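Local coordinates for protein alcohol dehydrogenase (Thermus thermophilus, PDB 2EIH) that binds zinc and probably catalyses nicotinamide-cofactor-dependent oxidation and reduction, as a member of the zinc-containing alcohol dehydrogenase family, at residues M1-R9 with E16-E24; I252-I263 with H278-S289. One frame throughout, in Å; residues are numbered along the deposited sequence.

Contact 1 (M1-R9 with E16-E24); sequences MRAVVMRAR and EVADLPVPE
The backbone N of Met1, the start of the chain, is gripped twice: by Leu20 O at a doubtfully short 2.5 Å and by Asp19 OD1 at 2.8 Å, a salt bridge. Asp19 CG stands opposite its own backbone N (chi1 -176°), which swings the carboxylate to Met1; the amine meets OD1 from above the carboxylate plane. Strands 2-6 and 15-19 form an antiparallel hairpin, in which Ala18 N binds Ala3 O at 2.8 Å while Val5 and Glu16 bond each other in both directions. Past the strand end, Arg7 NE reaches Glu16 OE2 at 3.1 Å, almost straight at 177°. The oxygen lies in the guanidinium plane, which stands nearly perpendicular to the carboxylate of Glu16. With an alanine here the carboxylate is gone, and Arg7 is likely to lose its ionic mate and swing more freely. On the same face as Glu16, Val5 CG2 presses on Ala18 CB at a tight 3.4 Å, and Val5 CG1 meets Leu20 CD1 at 3.6 Å. On the sheet's other face Val17 CG1 lies over one face of the Arg2 guanidinium, toward its rim. Charge thus ties both ends of the hairpin, while apolar groups pack on the Glu16 face.

Contact 2 (I252-I263 with H278-S289); sequences IKATANGGRIAI and HVFYRQLSILGS
Strands 259-263 and 285-288 are the last two of the six-stranded parallel sheet of the Rossmann-type domain. Ile261 sits between two partners, its N bonding Ser285 O at 2.7 Å and its O receiving Leu287 N, and Ile263 continues the ladder to Leu287 O and Ser289 N. Before the strands, a type II turn from Ala256 to Gly259 turns Gly258 N onto Arg282 O at 2.8 Å, where Gly258 has positive phi and a side chain on Gly259 would strike Thr255 CG2. Facing it, Gln283, at positive phi, ends the short, weakly bonded helix 278-281 in a Schellman motif. Leu284 fills the corner, CD1 lying 3.7 Å from Gly258 N and CD2 4.1 Å from Ile252 CG2. Bent at chi3 (-46°), Arg282 brings NH2 to 2.6 Å from Ile252 O at the end of helix 248-254, while Thr255 O lies over a guanidinium face. A water lies within bonding distance of Gly259 O, Gln283 O and Ser285 OG. The side chains of Ile263 and Ile286 lie side by side, CD1 of the former 4.0 Å from CG2 of the latter, and both rest on Phe248. On the other face Ala262 and Leu287 touch helix 148-161. Strand 236-241 flanks 259-263, whereas 285-288 pairs antiparallel with a strand of the second subunit, carrying the sheet across the interface.

How the contacts relate
Contact 1 and contact 2 lie on opposite sides of the chain's centre, their own centres 44 Å apart and their nearest atoms about 22 Å apart, so neither touches the other. Along the chain they come in series: the hairpin of contact 1 is complete long before the Rossmann-type strands of contact 2 begin. One is antiparallel and partly buried, with no other chain of the assembly touching it; the other is parallel, largely buried and reaches the second subunit. Both stand away from the zinc ion held by Cys93, Cys96, Cys99 and Cys107, so they concern the framework of two separate sheets and not the metal site.

Contact 1 (M1-R9 with E16-E24)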
ATOM      1  N   MET A   1      11.295 -42.290  23.400  1.00 29.89           N
ATOM      2  CA  MET A   1      11.748 -40.945  23.878  1.00 28.64           C
ATOM      3  C   MET A   1      10.765 -40.408  24.913  1.00 29.14           C
ATOM      4  O   MET A   1       9.630 -40.879  25.002  1.00 27.92           O
ATOM      5  CB  MET A   1      11.807 -39.960  22.708  1.00 27.47           C
ATOM      6  CG  MET A   1      10.435 -39.544  22.139  1.00 27.57           C
ATOM      7  SD  MET A   1      10.550 -38.255  20.838  1.00 28.04           S
ATOM      8  CE  MET A   1       8.823 -38.005  20.363  1.00 28.55           C
ATOM      9  N   ARG A   2      11.198 -39.439  25.713  1.00 28.70           N
ATOM     10  CA  ARG A   2      10.290 -38.868  26.690  1.00 29.11           C
ATOM     11  C   ARG A   2       9.381 -37.884  25.962  1.00 28.92           C
ATOM     12  O   ARG A   2       9.802 -37.205  25.013  1.00 28.16           O
ATOM     13  CB  ARG A   2      11.042 -38.142  27.809  1.00 30.76           C
ATOM     14  CG  ARG A   2      11.613 -39.049  28.890  1.00 33.07           C
ATOM     15  CD  ARG A   2      12.313 -38.242  29.975  1.00 36.19           C
ATOM     16  NE  ARG A   2      11.410 -37.626  30.950  1.00 37.13           N
ATOM     17  CZ  ARG A   2      10.730 -38.301  31.876  1.00 40.16           C
ATOM     18  NH1 ARG A   2      10.837 -39.627  31.959  1.00 38.73           N
ATOM     19  NH2 ARG A   2       9.959 -37.649  32.742  1.00 41.34           N
ATOM     20  N   ALA A   3       8.127 -37.829  26.396  1.00 26.60           N
ATOM     21  CA  ALA A   3       7.151 -36.930  25.813  1.00 25.25           C
ATOM     22  C   ALA A   3       5.960 -36.832  26.741  1.00 27.03           C
ATOM     23  O   ALA A   3       5.701 -37.724  27.548  1.00 29.04           O
ATOM     24  CB  ALA A   3       6.707 -37.442  24.452  1.00 24.50           C
ATOM     25  N   VAL A   4       5.267 -35.711  26.650  1.00 27.51           N
ATOM     26  CA  VAL A   4       4.068 -35.500  27.430  1.00 27.39           C
ATOM     27  C   VAL A   4       2.950 -35.692  26.428  1.00 28.84           C
ATOM     28  O   VAL A   4       2.743 -34.863  25.545  1.00 28.93           O
ATOM     29  CB  VAL A   4       3.994 -34.087  28.000  1.00 26.24           C
ATOM     30  CG1 VAL A   4       2.587 -33.808  28.498  1.00 26.25           C
ATOM     31  CG2 VAL A   4       4.999 -33.937  29.119  1.00 25.76           C
ATOM     32  N   VAL A   5       2.255 -36.812  26.559  1.00 31.73           N
ATOM     33  CA  VAL A   5       1.157 -37.141  25.675  1.00 33.34           C
ATOM     34  C   VAL A   5      -0.157 -36.685  26.277  1.00 35.56           C
ATOM     35  O   VAL A   5      -0.247 -36.370  27.468  1.00 34.74           O
ATOM     36  CB  VAL A   5       1.080 -38.660  25.397  1.00 34.03           C
ATOM     37  CG1 VAL A   5       2.227 -39.083  24.488  1.00 34.36           C
ATOM     38  CG2 VAL A   5       1.134 -39.435  26.708  1.00 33.51           C
ATOM     39  N   MET A   6      -1.175 -36.671  25.428  1.00 37.95           N
ATOM     40  CA  MET A   6      -2.515 -36.250  25.786  1.00 40.37           C
ATOM     41  C   MET A   6      -3.414 -37.475  25.688  1.00 44.03           C
ATOM     42  O   MET A   6      -4.003 -37.733  24.637  1.00 45.50           O
ATOM     43  CB  MET A   6      -2.959 -35.202  24.784  1.00 38.60           C
ATOM     44  CG  MET A   6      -4.072 -34.319  25.223  1.00 36.43           C
ATOM     45  SD  MET A   6      -4.310 -33.174  23.894  1.00 35.29           S
ATOM     46  CE  MET A   6      -6.051 -33.346  23.645  1.00 34.79           C
ATOM     47  N   ARG A   7      -3.499 -38.230  26.781  1.00 46.61           N
ATOM     48  CA  ARG A   7      -4.320 -39.437  26.831  1.00 49.11           C
ATOM     49  C   ARG A   7      -5.761 -39.188  26.410  1.00 49.47           C
ATOM     50  O   ARG A   7      -6.335 -39.958  25.640  1.00 48.79           O
ATOM     51  CB  ARG A   7      -4.308 -40.035  28.244  1.00 51.28           C
ATOM     52  CG  ARG A   7      -3.007 -40.742  28.621  1.00 53.50           C
ATOM     53  CD  ARG A   7      -2.641 -41.814  27.594  1.00 52.52           C
ATOM     54  NE  ARG A   7      -1.330 -42.397  27.854  1.00 52.31           N
ATOM     55  CZ  ARG A   7      -0.648 -43.129  26.977  1.00 52.71           C
ATOM     56  NH1 ARG A   7      -1.152 -43.374  25.773  1.00 51.98           N
ATOM     57  NH2 ARG A   7       0.544 -43.616  27.306  1.00 53.07           N
ATOM     58  N   ALA A   8      -6.337 -38.112  26.932  1.00 49.94           N
ATOM     59  CA  ALA A   8      -7.712 -37.747  26.637  1.00 49.46           C
ATOM     60  C   ALA A   8      -7.886 -36.250  26.832  1.00 50.16           C
ATOM     61  O   ALA A   8      -7.001 -35.573  27.365  1.00 51.38           O
ATOM     62  CB  ALA A   8      -8.655 -38.503  27.555  1.00 49.90           C
ATOM     63  N   ARG A   9      -9.036 -35.741  26.408  1.00 49.89           N
ATOM     64  CA  ARG A   9      -9.344 -34.319  26.525  1.00 49.00           C
ATOM     65  C   ARG A   9      -9.963 -33.991  27.880  1.00 48.24           C
ATOM     66  O   ARG A   9     -10.805 -34.728  28.391  1.00 48.92           O
ATOM     67  CB  ARG A   9     -10.290 -33.908  25.395  1.00 48.85           C
ATOM     68  CG  ARG A   9      -9.736 -34.237  24.014  1.00 50.55           C
ATOM     69  CD  ARG A   9     -10.564 -33.637  22.889  1.00 51.72           C
ATOM     70  NE  ARG A   9      -9.954 -33.873  21.584  1.00 53.50           N
ATOM     71  CZ  ARG A   9      -9.906 -35.058  20.981  1.00 55.86           C
ATOM     72  NH1 ARG A   9      -9.325 -35.181  19.793  1.00 56.84           N
ATOM     73  NH2 ARG A   9     -10.452 -36.123  21.554  1.00 55.75           N
ATOM     74  N   GLU A  16       0.294 -36.413  30.636  1.00 38.54           N
ATOM     75  CA  GLU A  16       1.165 -37.324  31.353  1.00 39.12           C
ATOM     76  C   GLU A  16       2.397 -37.681  30.541  1.00 38.73           C
ATOM     77  O   GLU A  16       2.403 -37.584  29.314  1.00 35.76           O
ATOM     78  CB  GLU A  16       0.400 -38.597  31.739  1.00 41.61           C
ATOM     79  CG  GLU A  16      -0.131 -39.400  30.558  1.00 44.13           C
ATOM     80  CD  GLU A  16      -0.649 -40.770  30.964  1.00 46.03           C
ATOM     81  OE1 GLU A  16      -1.673 -40.828  31.680  1.00 47.56           O
ATOM     82  OE2 GLU A  16      -0.025 -41.785  30.578  1.00 45.77           O
ATOM     83  N   VAL A  17       3.441 -38.102  31.242  1.00 39.14           N
ATOM     84  CA  VAL A  17       4.690 -38.478  30.599  1.00 41.55           C
ATOM     85  C   VAL A  17       4.608 -39.902  30.044  1.00 41.90           C
ATOM     86  O   VAL A  17       4.149 -40.813  30.731  1.00 43.75           O
ATOM     87  CB  VAL A  17       5.861 -38.392  31.596  1.00 41.56           C
ATOM     88  CG1 VAL A  17       7.170 -38.713  30.885  1.00 40.92           C
ATOM     89  CG2 VAL A  17       5.909 -36.995  32.222  1.00 42.47           C
ATOM     90  N   ALA A  18       5.056 -40.084  28.804  1.00 41.13           N
ATOM     91  CA  ALA A  18       5.033 -41.396  28.159  1.00 41.30           C
ATOM     92  C   ALA A  18       6.248 -41.550  27.266  1.00 41.72           C
ATOM     93  O   ALA A  18       6.923 -40.576  26.949  1.00 42.30           O
ATOM     94  CB  ALA A  18       3.769 -41.561  27.336  1.00 39.91           C
ATOM     95  N   ASP A  19       6.530 -42.782  26.866  1.00 43.19           N
ATOM     96  CA  ASP A  19       7.669 -43.044  26.008  1.00 44.12           C
ATOM     97  C   ASP A  19       7.186 -43.311  24.586  1.00 43.66           C
ATOM     98  O   ASP A  19       6.479 -44.282  24.344  1.00 45.19           O
ATOM     99  CB  ASP A  19       8.447 -44.250  26.535  1.00 46.97           C
ATOM    100  CG  ASP A  19       9.706 -44.522  25.738  1.00 50.42           C
ATOM    101  OD1 ASP A  19      10.626 -43.672  25.766  1.00 53.11           O
ATOM    102  OD2 ASP A  19       9.780 -45.585  25.083  1.00 51.57           O
ATOM    103  N   LEU A  20       7.555 -42.448  23.644  1.00 41.28           N
ATOM    104  CA  LEU A  20       7.129 -42.644  22.268  1.00 38.50           C
ATOM    105  C   LEU A  20       8.327 -42.879  21.375  1.00 37.84           C
ATOM    106  O   LEU A  20       9.439 -42.457  21.676  1.00 38.63           O
ATOM    107  CB  LEU A  20       6.366 -41.422  21.753  1.00 38.04           C
ATOM    108  CG  LEU A  20       5.225 -40.873  22.605  1.00 38.42           C
ATOM    109  CD1 LEU A  20       4.654 -39.662  21.900  1.00 36.90           C
ATOM    110  CD2 LEU A  20       4.161 -41.936  22.827  1.00 37.68           C
ATOM    111  N   PRO A  21       8.118 -43.573  20.257  1.00 35.88           N
ATOM    112  CA  PRO A  21       9.233 -43.830  19.346  1.00 36.21           C
ATOM    113  C   PRO A  21       9.749 -42.536  18.723  1.00 35.66           C
ATOM    114  O   PRO A  21       8.991 -41.584  18.543  1.00 34.98           O
ATOM    115  CB  PRO A  21       8.626 -44.786  18.318  1.00 35.56           C
ATOM    116  CG  PRO A  21       7.179 -44.400  18.305  1.00 35.03           C
ATOM    117  CD  PRO A  21       6.876 -44.191  19.767  1.00 35.44           C
ATOM    118  N   VAL A  22      11.040 -42.510  18.413  1.00 35.48           N
ATOM    119  CA  VAL A  22      11.664 -41.333  17.815  1.00 36.43           C
ATOM    120  C   VAL A  22      11.297 -41.178  16.348  1.00 37.87           C
ATOM    121  O   VAL A  22      11.582 -42.053  15.531  1.00 38.58           O
ATOM    122  CB  VAL A  22      13.197 -41.401  17.906  1.00 36.45           C
ATOM    123  CG1 VAL A  22      13.825 -40.371  16.973  1.00 37.77           C
ATOM    124  CG2 VAL A  22      13.639 -41.154  19.335  1.00 36.72           C
ATOM    125  N   PRO A  23      10.668 -40.045  15.992  1.00 39.17           N
ATOM    126  CA  PRO A  23      10.273 -39.794  14.602  1.00 40.03           C
ATOM    127  C   PRO A  23      11.464 -39.751  13.648  1.00 41.12           C
ATOM    128  O   PRO A  23      12.579 -39.400  14.038  1.00 40.68           O
ATOM    129  CB  PRO A  23       9.535 -38.458  14.688  1.00 39.49           C
ATOM    130  CG  PRO A  23      10.192 -37.784  15.865  1.00 39.36           C
ATOM    131  CD  PRO A  23      10.308 -38.906  16.856  1.00 38.45           C
ATOM    132  N   GLU A  24      11.221 -40.118  12.397  1.00 43.30           N
ATOM    133  CA  GLU A  24      12.282 -40.126  11.407  1.00 45.73           C
ATOM    134  C   GLU A  24      12.052 -39.059  10.337  1.00 46.42           C
ATOM    135  O   GLU A  24      10.972 -38.964   9.745  1.00 45.54           O
ATOM    136  CB  GLU A  24      12.379 -41.517  10.772  1.00 46.08           C
ATOM    137  CG  GLU A  24      13.806 -42.010  10.581  1.00 47.41           C
ATOM    138  CD  GLU A  24      14.596 -42.019  11.882  1.00 47.57           C
ATOM    139  OE1 GLU A  24      14.099 -42.577  12.880  1.00 48.09           O
ATOM    140  OE2 GLU A  24      15.723 -41.489  11.902  1.00 48.75           O
TER

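Contact 2 (I252-I263 with H278-S289)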
ATOM      1  N   ILE A 252     -12.898   0.447  22.518  1.00 47.09           N
ATOM      2  CA  ILE A 252     -13.580   1.231  21.498  1.00 47.23           C
ATOM      3  C   ILE A 252     -13.726   2.680  21.939  1.00 46.84           C
ATOM      4  O   ILE A 252     -13.653   3.604  21.128  1.00 45.82           O
ATOM      5  CB  ILE A 252     -14.966   0.665  21.212  1.00 47.55           C
ATOM      6  CG1 ILE A 252     -14.826  -0.699  20.546  1.00 49.88           C
ATOM      7  CG2 ILE A 252     -15.746   1.627  20.325  1.00 49.04           C
ATOM      8  CD1 ILE A 252     -16.150  -1.316  20.153  1.00 53.20           C
ATOM      9  N   LYS A 253     -13.916   2.859  23.239  1.00 46.61           N
ATOM     10  CA  LYS A 253     -14.075   4.179  23.817  1.00 46.67           C
ATOM     11  C   LYS A 253     -12.725   4.906  23.819  1.00 46.14           C
ATOM     12  O   LYS A 253     -12.648   6.125  23.612  1.00 45.57           O
ATOM     13  CB  LYS A 253     -14.601   4.046  25.252  1.00 48.62           C
ATOM     14  CG  LYS A 253     -15.604   5.120  25.680  1.00 51.96           C
ATOM     15  CD  LYS A 253     -17.012   4.842  25.146  1.00 52.92           C
ATOM     16  CE  LYS A 253     -17.676   3.674  25.875  1.00 55.75           C
ATOM     17  NZ  LYS A 253     -17.839   3.944  27.337  1.00 56.20           N
ATOM     18  N   ALA A 254     -11.659   4.144  24.037  1.00 44.87           N
ATOM     19  CA  ALA A 254     -10.309   4.695  24.091  1.00 42.65           C
ATOM     20  C   ALA A 254      -9.677   4.895  22.722  1.00 41.30           C
ATOM     21  O   ALA A 254      -8.623   5.519  22.598  1.00 41.09           O
ATOM     22  CB  ALA A 254      -9.423   3.788  24.933  1.00 42.68           C
ATOM     23  N   THR A 255     -10.327   4.373  21.694  1.00 39.79           N
ATOM     24  CA  THR A 255      -9.799   4.482  20.346  1.00 38.21           C
ATOM     25  C   THR A 255     -10.152   5.818  19.701  1.00 37.59           C
ATOM     26  O   THR A 255     -11.305   6.245  19.710  1.00 38.24           O
ATOM     27  CB  THR A 255     -10.321   3.329  19.479  1.00 36.83           C
ATOM     28  OG1 THR A 255     -10.036   2.089  20.137  1.00 34.90           O
ATOM     29  CG2 THR A 255      -9.649   3.338  18.120  1.00 36.84           C
ATOM     30  N   ALA A 256      -9.147   6.478  19.141  1.00 38.60           N
ATOM     31  CA  ALA A 256      -9.359   7.759  18.487  1.00 39.37           C
ATOM     32  C   ALA A 256     -10.129   7.545  17.195  1.00 39.98           C
ATOM     33  O   ALA A 256     -10.309   6.415  16.747  1.00 41.16           O
ATOM     34  CB  ALA A 256      -8.028   8.432  18.197  1.00 38.72           C
ATOM     35  N   ASN A 257     -10.588   8.638  16.598  1.00 39.96           N
ATOM     36  CA  ASN A 257     -11.335   8.552  15.355  1.00 38.69           C
ATOM     37  C   ASN A 257     -10.458   7.955  14.249  1.00 37.39           C
ATOM     38  O   ASN A 257      -9.249   8.201  14.188  1.00 36.95           O
ATOM     39  CB  ASN A 257     -11.831   9.944  14.957  1.00 40.29           C
ATOM     40  CG  ASN A 257     -12.844  10.510  15.945  1.00 42.06           C
ATOM     41  OD1 ASN A 257     -13.140  11.701  15.926  1.00 45.93           O
ATOM     42  ND2 ASN A 257     -13.386   9.655  16.805  1.00 41.08           N
ATOM     43  N   GLY A 258     -11.076   7.151  13.390  1.00 35.88           N
ATOM     44  CA  GLY A 258     -10.353   6.530  12.293  1.00 34.51           C
ATOM     45  C   GLY A 258      -9.259   5.604  12.772  1.00 33.48           C
ATOM     46  O   GLY A 258      -8.346   5.259  12.020  1.00 32.76           O
ATOM     47  N   GLY A 259      -9.362   5.196  14.031  1.00 32.69           N
ATOM     48  CA  GLY A 259      -8.371   4.315  14.615  1.00 31.74           C
ATOM     49  C   GLY A 259      -8.514   2.871  14.183  1.00 32.03           C
ATOM     50  O   GLY A 259      -9.547   2.446  13.663  1.00 32.60           O
ATOM     51  N   ARG A 260      -7.456   2.110  14.408  1.00 30.87           N
ATOM     52  CA  ARG A 260      -7.443   0.713  14.054  1.00 31.23           C
ATOM     53  C   ARG A 260      -7.219  -0.131  15.297  1.00 31.71           C
ATOM     54  O   ARG A 260      -6.423   0.212  16.169  1.00 31.06           O
ATOM     55  CB  ARG A 260      -6.370   0.484  12.987  1.00 32.23           C
ATOM     56  CG  ARG A 260      -6.754   1.183  11.697  1.00 34.20           C
ATOM     57  CD  ARG A 260      -5.591   1.643  10.862  1.00 36.42           C
ATOM     58  NE  ARG A 260      -4.912   0.567  10.166  1.00 40.59           N
ATOM     59  CZ  ARG A 260      -3.972   0.775   9.246  1.00 44.26           C
ATOM     60  NH1 ARG A 260      -3.617   2.012   8.923  1.00 45.28           N
ATOM     61  NH2 ARG A 260      -3.378  -0.247   8.645  1.00 44.78           N
ATOM     62  N   ILE A 261      -7.958  -1.231  15.376  1.00 33.24           N
ATOM     63  CA  ILE A 261      -7.873  -2.146  16.507  1.00 32.51           C
ATOM     64  C   ILE A 261      -7.571  -3.543  15.973  1.00 32.31           C
ATOM     65  O   ILE A 261      -8.325  -4.077  15.170  1.00 32.88           O
ATOM     66  CB  ILE A 261      -9.211  -2.160  17.275  1.00 33.36           C
ATOM     67  CG1 ILE A 261      -9.576  -0.727  17.697  1.00 34.85           C
ATOM     68  CG2 ILE A 261      -9.118  -3.067  18.493  1.00 31.91           C
ATOM     69  CD1 ILE A 261     -11.030  -0.550  18.134  1.00 33.87           C
ATOM     70  N   ALA A 262      -6.453  -4.119  16.403  1.00 33.14           N
ATOM     71  CA  ALA A 262      -6.068  -5.455  15.967  1.00 33.84           C
ATOM     72  C   ALA A 262      -6.399  -6.436  17.089  1.00 36.02           C
ATOM     73  O   ALA A 262      -6.005  -6.237  18.236  1.00 35.53           O
ATOM     74  CB  ALA A 262      -4.576  -5.502  15.654  1.00 31.00           C
ATOM     75  N   ILE A 263      -7.126  -7.491  16.755  1.00 38.68           N
ATOM     76  CA  ILE A 263      -7.508  -8.484  17.740  1.00 41.68           C
ATOM     77  C   ILE A 263      -6.939  -9.861  17.453  1.00 44.32           C
ATOM     78  O   ILE A 263      -7.195 -10.447  16.408  1.00 42.82           O
ATOM     79  CB  ILE A 263      -9.037  -8.586  17.847  1.00 41.81           C
ATOM     80  CG1 ILE A 263      -9.590  -7.330  18.518  1.00 40.43           C
ATOM     81  CG2 ILE A 263      -9.420  -9.836  18.617  1.00 42.76           C
ATOM     82  CD1 ILE A 263     -11.077  -7.345  18.709  1.00 38.98           C
ATOM     83  N   HIS A 278     -20.560   3.239  16.664  1.00103.03           N
ATOM     84  CA  HIS A 278     -19.511   4.002  17.308  1.00100.75           C
ATOM     85  C   HIS A 278     -18.249   3.701  16.518  1.00 99.13           C
ATOM     86  O   HIS A 278     -17.355   4.535  16.392  1.00 99.26           O
ATOM     87  CB  HIS A 278     -19.364   3.556  18.763  1.00100.77           C
ATOM     88  CG  HIS A 278     -18.546   4.489  19.597  1.00100.50           C
ATOM     89  ND1 HIS A 278     -18.256   4.238  20.926  1.00100.56           N
ATOM     90  CD2 HIS A 278     -17.955   5.669  19.305  1.00100.12           C
ATOM     91  CE1 HIS A 278     -17.524   5.221  21.406  1.00100.13           C
ATOM     92  NE2 HIS A 278     -17.324   6.106  20.444  1.00100.10           N
ATOM     93  N   VAL A 279     -18.203   2.495  15.967  1.00 96.87           N
ATOM     94  CA  VAL A 279     -17.068   2.057  15.177  1.00 95.06           C
ATOM     95  C   VAL A 279     -17.267   2.464  13.726  1.00 93.41           C
ATOM     96  O   VAL A 279     -16.321   2.516  12.944  1.00 93.72           O
ATOM     97  CB  VAL A 279     -16.917   0.530  15.249  1.00 95.29           C
ATOM     98  CG1 VAL A 279     -15.700   0.087  14.460  1.00 95.64           C
ATOM     99  CG2 VAL A 279     -16.808   0.095  16.698  1.00 95.72           C
ATOM    100  N   PHE A 280     -18.508   2.761  13.371  1.00 91.51           N
ATOM    101  CA  PHE A 280     -18.819   3.151  12.006  1.00 89.25           C
ATOM    102  C   PHE A 280     -18.789   4.665  11.866  1.00 85.92           C
ATOM    103  O   PHE A 280     -18.083   5.204  11.013  1.00 85.99           O
ATOM    104  CB  PHE A 280     -20.193   2.607  11.617  1.00 92.14           C
ATOM    105  CG  PHE A 280     -20.442   1.200  12.095  1.00 94.90           C
ATOM    106  CD1 PHE A 280     -19.425   0.243  12.064  1.00 95.77           C
ATOM    107  CD2 PHE A 280     -21.701   0.826  12.561  1.00 96.74           C
ATOM    108  CE1 PHE A 280     -19.661  -1.065  12.492  1.00 96.37           C
ATOM    109  CE2 PHE A 280     -21.950  -0.480  12.990  1.00 97.26           C
ATOM    110  CZ  PHE A 280     -20.927  -1.428  12.955  1.00 97.34           C
ATOM    111  N   TYR A 281     -19.554   5.346  12.713  1.00 81.15           N
ATOM    112  CA  TYR A 281     -19.605   6.798  12.685  1.00 76.86           C
ATOM    113  C   TYR A 281     -18.200   7.381  12.775  1.00 72.05           C
ATOM    114  O   TYR A 281     -17.863   8.318  12.052  1.00 71.57           O
ATOM    115  CB  TYR A 281     -20.450   7.328  13.845  1.00 79.93           C
ATOM    116  CG  TYR A 281     -20.483   8.838  13.931  1.00 83.29           C
ATOM    117  CD1 TYR A 281     -21.188   9.597  12.990  1.00 84.55           C
ATOM    118  CD2 TYR A 281     -19.791   9.516  14.941  1.00 84.49           C
ATOM    119  CE1 TYR A 281     -21.203  10.991  13.054  1.00 85.76           C
ATOM    120  CE2 TYR A 281     -19.797  10.910  15.013  1.00 85.57           C
ATOM    121  CZ  TYR A 281     -20.506  11.640  14.066  1.00 86.20           C
ATOM    122  OH  TYR A 281     -20.523  13.017  14.128  1.00 86.46           O
ATOM    123  N   ARG A 282     -17.376   6.828  13.661  1.00 66.06           N
ATOM    124  CA  ARG A 282     -16.019   7.328  13.819  1.00 59.44           C
ATOM    125  C   ARG A 282     -15.019   6.632  12.902  1.00 54.21           C
ATOM    126  O   ARG A 282     -13.813   6.789  13.059  1.00 52.59           O
ATOM    127  CB  ARG A 282     -15.576   7.216  15.282  1.00 59.97           C
ATOM    128  CG  ARG A 282     -16.460   8.006  16.254  1.00 60.75           C
ATOM    129  CD  ARG A 282     -15.774   8.220  17.598  1.00 61.62           C
ATOM    130  NE  ARG A 282     -15.157   6.988  18.085  1.00 63.05           N
ATOM    131  CZ  ARG A 282     -14.543   6.860  19.257  1.00 64.15           C
ATOM    132  NH1 ARG A 282     -14.453   7.894  20.086  1.00 66.06           N
ATOM    133  NH2 ARG A 282     -14.016   5.693  19.600  1.00 64.59           N
ATOM    134  N   GLN A 283     -15.532   5.869  11.942  1.00 48.35           N
ATOM    135  CA  GLN A 283     -14.695   5.176  10.973  1.00 43.93           C
ATOM    136  C   GLN A 283     -13.583   4.312  11.572  1.00 41.94           C
ATOM    137  O   GLN A 283     -12.452   4.304  11.090  1.00 40.57           O
ATOM    138  CB  GLN A 283     -14.085   6.190  10.005  1.00 42.48           C
ATOM    139  CG  GLN A 283     -15.108   7.095   9.359  1.00 40.73           C
ATOM    140  CD  GLN A 283     -14.554   7.854   8.170  1.00 41.98           C
ATOM    141  OE1 GLN A 283     -14.202   7.265   7.145  1.00 42.64           O
ATOM    142  NE2 GLN A 283     -14.461   9.170   8.306  1.00 40.98           N
ATOM    143  N   LEU A 284     -13.907   3.577  12.625  1.00 39.51           N
ATOM    144  CA  LEU A 284     -12.937   2.701  13.251  1.00 37.60           C
ATOM    145  C   LEU A 284     -12.791   1.430  12.424  1.00 36.16           C
ATOM    146  O   LEU A 284     -13.642   1.121  11.584  1.00 35.46           O
ATOM    147  CB  LEU A 284     -13.384   2.365  14.674  1.00 36.52           C
ATOM    148  CG  LEU A 284     -13.029   3.381  15.767  1.00 37.34           C
ATOM    149  CD1 LEU A 284     -13.188   4.815  15.292  1.00 35.17           C
ATOM    150  CD2 LEU A 284     -13.905   3.107  16.973  1.00 36.08           C
ATOM    151  N   SER A 285     -11.700   0.703  12.656  1.00 34.46           N
ATOM    152  CA  SER A 285     -11.426  -0.543  11.937  1.00 32.93           C
ATOM    153  C   SER A 285     -11.049  -1.629  12.932  1.00 31.39           C
ATOM    154  O   SER A 285     -10.177  -1.438  13.769  1.00 33.26           O
ATOM    155  CB  SER A 285     -10.250  -0.361  10.966  1.00 34.46           C
ATOM    156  OG  SER A 285     -10.395   0.808  10.154  1.00 35.41           O
ATOM    157  N   ILE A 286     -11.716  -2.768  12.842  1.00 30.47           N
ATOM    158  CA  ILE A 286     -11.418  -3.894  13.713  1.00 30.33           C
ATOM    159  C   ILE A 286     -10.833  -4.982  12.831  1.00 30.54           C
ATOM    160  O   ILE A 286     -11.476  -5.441  11.892  1.00 30.62           O
ATOM    161  CB  ILE A 286     -12.683  -4.424  14.386  1.00 32.23           C
ATOM    162  CG1 ILE A 286     -13.345  -3.300  15.176  1.00 31.67           C
ATOM    163  CG2 ILE A 286     -12.338  -5.591  15.305  1.00 30.27           C
ATOM    164  CD1 ILE A 286     -14.797  -3.537  15.456  1.00 33.05           C
ATOM    165  N   LEU A 287      -9.623  -5.407  13.154  1.00 30.38           N
ATOM    166  CA  LEU A 287      -8.933  -6.390  12.347  1.00 30.36           C
ATOM    167  C   LEU A 287      -8.568  -7.659  13.105  1.00 32.26           C
ATOM    168  O   LEU A 287      -7.884  -7.607  14.128  1.00 33.74           O
ATOM    169  CB  LEU A 287      -7.663  -5.744  11.796  1.00 29.98           C
ATOM    170  CG  LEU A 287      -7.833  -4.311  11.262  1.00 30.07           C
ATOM    171  CD1 LEU A 287      -6.509  -3.572  11.268  1.00 28.82           C
ATOM    172  CD2 LEU A 287      -8.420  -4.357   9.871  1.00 27.81           C
ATOM    173  N   GLY A 288      -9.013  -8.806  12.606  1.00 32.01           N
ATOM    174  CA  GLY A 288      -8.678 -10.060  13.262  1.00 32.93           C
ATOM    175  C   GLY A 288      -7.329 -10.532  12.741  1.00 32.79           C
ATOM    176  O   GLY A 288      -7.030 -10.365  11.559  1.00 32.85           O
ATOM    177  N   SER A 289      -6.512 -11.120  13.604  1.00 32.72           N
ATOM    178  CA  SER A 289      -5.208 -11.585  13.188  1.00 32.64           C
ATOM    179  C   SER A 289      -4.756 -12.843  13.911  1.00 32.71           C
ATOM    180  O   SER A 289      -4.752 -12.905  15.138  1.00 34.02           O
ATOM    181  CB  SER A 289      -4.168 -10.481  13.391  1.00 31.43           C
ATOM    182  OG  SER A 289      -2.836 -10.977  13.213  1.00 32.34           O
TER
HETATM  183  O   HOH W   1      -9.788   3.169  10.689  1.00 31.81           O